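Local coordinates for protein elongation factor 1-beta (Pyrococcus horikoshii, PDB 2YY3) that probably promotes the exchange of GDP for GTP on elongation factor 1-alpha, so that the factor can again take part in delivering aminoacyl-tRNA, at residues I10-T15 with V51-Y56; G37-E42 with Y56-D61. All coordinates share one frame; numbering follows the deposited sequence.

Contact 1. Residues I10-T15 with V51-Y56; sequences IRVMPT and VALKFY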
loop_
_atom_site.group_PDB
_atom_site.type_symbol
_atom_site.label_atom_id
_atom_site.label_comp_id
_atom_site.label_asym_id
_atom_site.label_seq_id
_atom_site.Cartn_x
_atom_site.Cartn_y
_atom_site.Cartn_z
ATOM N N ILE A 10 3.362 0.264 -2.940
ATOM C CA ILE A 10 2.925 1.573 -2.481
ATOM C C ILE A 10 3.540 1.902 -1.127
ATOM O O ILE A 10 3.484 1.104 -0.189
ATOM C CB ILE A 10 1.379 1.645 -2.354
ATOM C CG1 ILE A 10 0.712 1.330 -3.694
ATOM C CG2 ILE A 10 0.960 3.022 -1.928
ATOM C CD1 ILE A 10 0.319 -0.105 -3.853
ATOM N N ARG A 11 4.127 3.085 -1.033
ATOM C CA ARG A 11 4.742 3.509 0.205
ATOM C C ARG A 11 3.809 4.453 0.920
ATOM O O ARG A 11 3.414 5.460 0.355
ATOM C CB ARG A 11 6.053 4.228 -0.077
ATOM C CG ARG A 11 6.903 4.432 1.163
ATOM C CD ARG A 11 8.283 4.976 0.818
ATOM N NE ARG A 11 8.300 6.428 0.880
ATOM C CZ ARG A 11 9.024 7.128 1.748
ATOM N NH1 ARG A 11 9.801 6.507 2.629
ATOM N NH2 ARG A 11 8.955 8.451 1.743
ATOM N N VAL A 12 3.440 4.138 2.154
ATOM C CA VAL A 12 2.568 5.043 2.889
ATOM C C VAL A 12 3.343 5.627 4.061
ATOM O O VAL A 12 3.999 4.906 4.806
ATOM C CB VAL A 12 1.259 4.336 3.405
ATOM C CG1 VAL A 12 0.864 3.192 2.464
ATOM C CG2 VAL A 12 1.439 3.840 4.835
HETATM N N MSE A 13 3.289 6.948 4.193
HETATM C CA MSE A 13 3.959 7.668 5.271
HETATM C C MSE A 13 2.919 8.111 6.294
HETATM O O MSE A 13 1.982 8.825 5.944
HETATM C CB MSE A 13 4.668 8.903 4.714
HETATM C CG MSE A 13 6.171 8.736 4.501
HETATM SE SE MSE A 13 7.145 8.387 6.163
HETATM C CE MSE A 13 7.067 10.161 6.929
ATOM N N PRO A 14 3.050 7.680 7.567
ATOM C CA PRO A 14 2.076 8.087 8.590
ATOM C C PRO A 14 2.187 9.585 8.905
ATOM O O PRO A 14 3.228 10.206 8.666
ATOM C CB PRO A 14 2.448 7.215 9.787
ATOM C CG PRO A 14 3.013 5.997 9.158
ATOM C CD PRO A 14 3.897 6.591 8.082
ATOM N N THR A 15 1.112 10.162 9.437
ATOM C CA THR A 15 1.097 11.589 9.766
ATOM C C THR A 15 2.155 12.007 10.776
ATOM O O THR A 15 2.725 13.081 10.667
ATOM C CB THR A 15 -0.280 12.013 10.283
ATOM O OG1 THR A 15 -0.766 11.031 11.204
ATOM C CG2 THR A 15 -1.252 12.150 9.122
ATOM N N VAL A 51 7.867 5.665 10.745
ATOM C CA VAL A 51 8.119 4.419 10.064
ATOM C C VAL A 51 7.168 4.284 8.882
ATOM O O VAL A 51 5.946 4.216 9.036
ATOM C CB VAL A 51 8.039 3.192 11.028
ATOM C CG1 VAL A 51 7.113 3.480 12.169
ATOM C CG2 VAL A 51 7.613 1.964 10.274
ATOM N N ALA A 52 7.766 4.298 7.693
ATOM C CA ALA A 52 7.050 4.172 6.439
ATOM C C ALA A 52 6.586 2.734 6.293
ATOM O O ALA A 52 7.208 1.818 6.824
ATOM C CB ALA A 52 7.963 4.535 5.296
ATOM N N LEU A 53 5.483 2.544 5.585
ATOM C CA LEU A 53 4.945 1.210 5.361
ATOM C C LEU A 53 4.952 0.954 3.864
ATOM O O LEU A 53 4.584 1.830 3.082
ATOM C CB LEU A 53 3.519 1.109 5.918
ATOM C CG LEU A 53 3.396 1.296 7.439
ATOM C CD1 LEU A 53 1.946 1.256 7.850
ATOM C CD2 LEU A 53 4.182 0.201 8.163
ATOM N N LYS A 54 5.392 -0.239 3.470
ATOM C CA LYS A 54 5.450 -0.610 2.074
ATOM C C LYS A 54 4.554 -1.791 1.769
ATOM O O LYS A 54 4.721 -2.873 2.323
ATOM C CB LYS A 54 6.884 -0.918 1.685
ATOM C CG LYS A 54 7.722 0.345 1.629
ATOM C CD LYS A 54 9.183 0.067 1.403
ATOM C CE LYS A 54 9.421 -0.621 0.078
ATOM N NZ LYS A 54 10.892 -0.777 -0.126
ATOM N N PHE A 55 3.589 -1.565 0.886
ATOM C CA PHE A 55 2.640 -2.599 0.485
ATOM C C PHE A 55 2.933 -3.097 -0.918
ATOM O O PHE A 55 3.091 -2.295 -1.845
ATOM C CB PHE A 55 1.214 -2.039 0.549
ATOM C CG PHE A 55 0.720 -1.820 1.951
ATOM C CD1 PHE A 55 0.025 -2.823 2.622
ATOM C CD2 PHE A 55 1.013 -0.639 2.630
ATOM C CE1 PHE A 55 -0.366 -2.646 3.957
ATOM C CE2 PHE A 55 0.630 -0.458 3.947
ATOM C CZ PHE A 55 -0.061 -1.464 4.616
ATOM N N TYR A 56 3.035 -4.411 -1.071
ATOM C CA TYR A 56 3.278 -4.991 -2.383
ATOM C C TYR A 56 1.928 -5.507 -2.809
ATOM O O TYR A 56 1.533 -6.608 -2.444
ATOM C CB TYR A 56 4.296 -6.138 -2.308
ATOM C CG TYR A 56 5.678 -5.677 -1.913
ATOM C CD1 TYR A 56 5.907 -5.091 -0.664
ATOM C CD2 TYR A 56 6.751 -5.783 -2.798
ATOM C CE1 TYR A 56 7.160 -4.623 -0.312
ATOM C CE2 TYR A 56 8.013 -5.314 -2.456
ATOM C CZ TYR A 56 8.210 -4.736 -1.212
ATOM O OH TYR A 56 9.455 -4.267 -0.853
#
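Ile10 and Phe55 exchange a pair of backbone hydrogen bonds, and Val12 and Leu53 exchange another. Ile10 N lies 2.8 Å from Phe55 O, and Phe55 N lies 2.9 Å from Ile10 O. In the second pair, Val12 N reaches Leu53 O at 2.7 Å, while Leu53 N reaches Val12 O at 2.9 Å. These are antiparallel neighbours in the middle of the four-stranded sheet of a ferredoxin-like alpha/beta plait. The strand directions differ by 154°.

Arg11 and Lys54 form the non-hydrogen-bonded pair between the two bonded ones. Their side chains stand on the other face of the sheet from Ile10, Val12, Leu53 and Phe55. The Arg11 chain bends at its third torsion (chi3 93°), and NH1 comes 3.8 Å from Ala52 CB. The same NH1 forms a salt bridge with Glu44 on strand 37-45, which gives the charge its main partner. CG of Met13, a selenomethionine, sits over one face of the guanidinium, toward its rim.

The apolar face is packed under the two helices. Val12 divides its branches there. CG2 meets Leu53 CB at 3.6 Å, and CG1 meets Phe55 CD2 at 3.8 Å. An alanine in place of Val12 would remove both branches and would probably open a gap between Leu53 and the Phe55 ring. Phe55 also stacks edge-to-face with Phe74 of helix 67-76 and touches Leu28 of helix 21-31. Ile10 packs on Val70, Ala71 and Phe74.

Pro14 carries no backbone N-H, so it cannot extend the ladder as a donor. Its ring carbon CD instead rests 3.3 Å from Val51 O.

Contact 2. Residues G37-E42 with Y56-D61; sequences GLAKVE and YVLGRD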
loop_
_atom_site.group_PDB
_atom_site.type_symbol
_atom_site.label_atom_id
_atom_site.label_comp_id
_atom_site.label_asym_id
_atom_site.label_seq_id
_atom_site.Cartn_x
_atom_site.Cartn_y
_atom_site.Cartn_z
ATOM N N GLY A 37 -4.551 -8.236 -4.681
ATOM C CA GLY A 37 -4.045 -9.214 -3.742
ATOM C C GLY A 37 -2.909 -8.602 -2.946
ATOM O O GLY A 37 -2.313 -7.590 -3.341
ATOM N N LEU A 38 -2.606 -9.217 -1.816
ATOM C CA LEU A 38 -1.541 -8.737 -0.961
ATOM C C LEU A 38 -0.400 -9.750 -1.016
ATOM O O LEU A 38 -0.624 -10.962 -0.938
ATOM C CB LEU A 38 -2.052 -8.591 0.465
ATOM C CG LEU A 38 -0.992 -8.225 1.493
ATOM C CD1 LEU A 38 -0.574 -6.773 1.268
ATOM C CD2 LEU A 38 -1.544 -8.459 2.902
ATOM N N ALA A 39 0.821 -9.252 -1.164
ATOM C CA ALA A 39 1.973 -10.137 -1.240
ATOM C C ALA A 39 2.930 -9.942 -0.064
ATOM O O ALA A 39 3.567 -10.893 0.400
ATOM C CB ALA A 39 2.727 -9.904 -2.564
ATOM N N LYS A 40 3.011 -8.711 0.426
ATOM C CA LYS A 40 3.962 -8.421 1.473
ATOM C C LYS A 40 3.758 -7.042 2.065
ATOM O O LYS A 40 3.344 -6.124 1.375
ATOM C CB LYS A 40 5.362 -8.532 0.857
ATOM C CG LYS A 40 6.513 -8.010 1.658
ATOM C CD LYS A 40 7.733 -7.944 0.733
ATOM C CE LYS A 40 9.014 -7.571 1.454
ATOM N NZ LYS A 40 10.197 -7.683 0.545
ATOM N N VAL A 41 4.028 -6.919 3.358
ATOM C CA VAL A 41 3.933 -5.644 4.043
ATOM C C VAL A 41 5.271 -5.460 4.743
ATOM O O VAL A 41 5.711 -6.299 5.525
ATOM C CB VAL A 41 2.805 -5.612 5.086
ATOM C CG1 VAL A 41 2.840 -4.289 5.827
ATOM C CG2 VAL A 41 1.471 -5.781 4.409
ATOM N N GLU A 42 5.913 -4.346 4.462
ATOM C CA GLU A 42 7.222 -4.079 5.020
ATOM C C GLU A 42 7.239 -2.749 5.761
ATOM O O GLU A 42 6.523 -1.810 5.389
ATOM C CB GLU A 42 8.216 -4.055 3.863
ATOM C CG GLU A 42 9.661 -4.058 4.220
ATOM C CD GLU A 42 10.523 -4.067 2.974
ATOM O OE1 GLU A 42 10.330 -3.176 2.112
ATOM O OE2 GLU A 42 11.385 -4.968 2.857
ATOM N N TYR A 56 3.035 -4.411 -1.071
ATOM C CA TYR A 56 3.278 -4.991 -2.383
ATOM C C TYR A 56 1.928 -5.507 -2.809
ATOM O O TYR A 56 1.533 -6.608 -2.444
ATOM C CB TYR A 56 4.296 -6.138 -2.308
ATOM C CG TYR A 56 5.678 -5.677 -1.913
ATOM C CD1 TYR A 56 5.907 -5.091 -0.664
ATOM C CD2 TYR A 56 6.751 -5.783 -2.798
ATOM C CE1 TYR A 56 7.160 -4.623 -0.312
ATOM C CE2 TYR A 56 8.013 -5.314 -2.456
ATOM C CZ TYR A 56 8.210 -4.736 -1.212
ATOM O OH TYR A 56 9.455 -4.267 -0.853
ATOM N N VAL A 57 1.214 -4.686 -3.569
ATOM C CA VAL A 57 -0.121 -5.024 -4.025
ATOM C C VAL A 57 -0.106 -5.754 -5.368
ATOM O O VAL A 57 0.580 -5.337 -6.303
ATOM C CB VAL A 57 -0.971 -3.748 -4.138
ATOM C CG1 VAL A 57 -2.397 -4.104 -4.503
ATOM C CG2 VAL A 57 -0.914 -2.975 -2.817
ATOM N N LEU A 58 -0.874 -6.839 -5.447
ATOM C CA LEU A 58 -0.961 -7.668 -6.646
ATOM C C LEU A 58 -2.142 -7.274 -7.531
ATOM O O LEU A 58 -3.219 -6.947 -7.037
ATOM C CB LEU A 58 -1.093 -9.139 -6.242
ATOM C CG LEU A 58 0.061 -9.726 -5.414
ATOM C CD1 LEU A 58 -0.403 -10.954 -4.650
ATOM C CD2 LEU A 58 1.219 -10.075 -6.343
ATOM N N GLY A 59 -1.933 -7.310 -8.841
ATOM C CA GLY A 59 -2.984 -6.958 -9.783
ATOM C C GLY A 59 -2.694 -7.491 -11.176
ATOM O O GLY A 59 -1.855 -8.383 -11.341
ATOM N N ARG A 60 -3.375 -6.952 -12.180
ATOM C CA ARG A 60 -3.168 -7.410 -13.553
ATOM C C ARG A 60 -3.011 -6.247 -14.493
ATOM O O ARG A 60 -3.440 -5.135 -14.200
ATOM C CB ARG A 60 -4.333 -8.279 -14.029
ATOM C CG ARG A 60 -4.495 -9.581 -13.267
ATOM C CD ARG A 60 -5.650 -10.395 -13.814
ATOM N NE ARG A 60 -5.430 -10.803 -15.203
ATOM C CZ ARG A 60 -4.443 -11.599 -15.604
ATOM N NH1 ARG A 60 -3.574 -12.079 -14.724
ATOM N NH2 ARG A 60 -4.325 -11.918 -16.887
ATOM N N ASP A 61 -2.390 -6.513 -15.633
ATOM C CA ASP A 61 -2.157 -5.484 -16.627
ATOM C C ASP A 61 -3.328 -5.470 -17.602
ATOM O O ASP A 61 -3.179 -5.814 -18.766
ATOM C CB ASP A 61 -0.848 -5.772 -17.353
ATOM C CG ASP A 61 -0.363 -4.599 -18.170
ATOM O OD1 ASP A 61 -0.649 -3.450 -17.789
ATOM O OD2 ASP A 61 0.330 -4.823 -19.183
#
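Gly37 and Leu58 satisfy each other's backbone groups at one end of this antiparallel hairpin pairing. Gly37 N donates to Leu58 O at 3.0 Å. Leu58 N returns a bond to Gly37 O at 2.7 Å, approaching from above the carbonyl plane and not along a lone pair.

Farther along, the two strands carry a beta bulge. Ala39 and Lys40 both lie opposite the single residue Tyr56. Ala39 N donates to Tyr56 O at 3.0 Å, and Tyr56 N donates to Lys40 O, also at 3.0 Å. Both backbone polar groups of Tyr56 are therefore satisfied, by two successive residues. Ala39 takes the helix-like psi of -32° expected at the first position of a classic bulge.

The bulge leaves Lys40 beside the Tyr56 ring. Its CG is anti to the backbone N (chi1 168°), which carries the extended chain along the Tyr56 ring; the two side chains point the same way. CD sits over one face, 3.7 Å from the centroid of the Tyr56 ring, in a CH-pi contact. Glu42 comes to the ring's edge. Its OE1 accepts a weak hydrogen bond from Tyr56 OH at 3.3 Å, with the carboxylate turned 79° from the ring plane. OE1 is also weakly paired with Lys54 NZ, while OE2 lies 3.8 Å from Lys40 NZ in a long salt bridge.

From within the bulge, Ala39 CB packs 3.9 Å from Leu58 CD1. Leu58 in turn touches Phe4 and Ile91.

Four backbone hydrogen bonds join the strands, and the Tyr56 ring packed against Lys40 adds an apolar contact. The charged ends add weak, long pairings. Lys40 and Lys54 both approach the Glu42 carboxylate and would probably stabilise its negative charge.

Overall arrangement
The centres of the two contacts lie about 13 Å apart in one antiparallel sheet, and both use strand 51-59. Contact 1 joins this strand to 6-14 and contact 2 joins it to 37-45, with Tyr56 shared. Along the chain the segments alternate: 10-15, 37-42, 51-56, 56-61. Helix 21-31 lies between the first two. Contact 1 is buried, its centre about 6 Å from the centre of the chain, whereas contact 2 is at the surface on an outermost strand. Side chains connect them: Ile10 packs on Val57, and Phe55 on Val41. Strand 51-59 thus joins its hairpin partner 37-45 to the other inner strand, 6-14, within the nucleotide exchange domain.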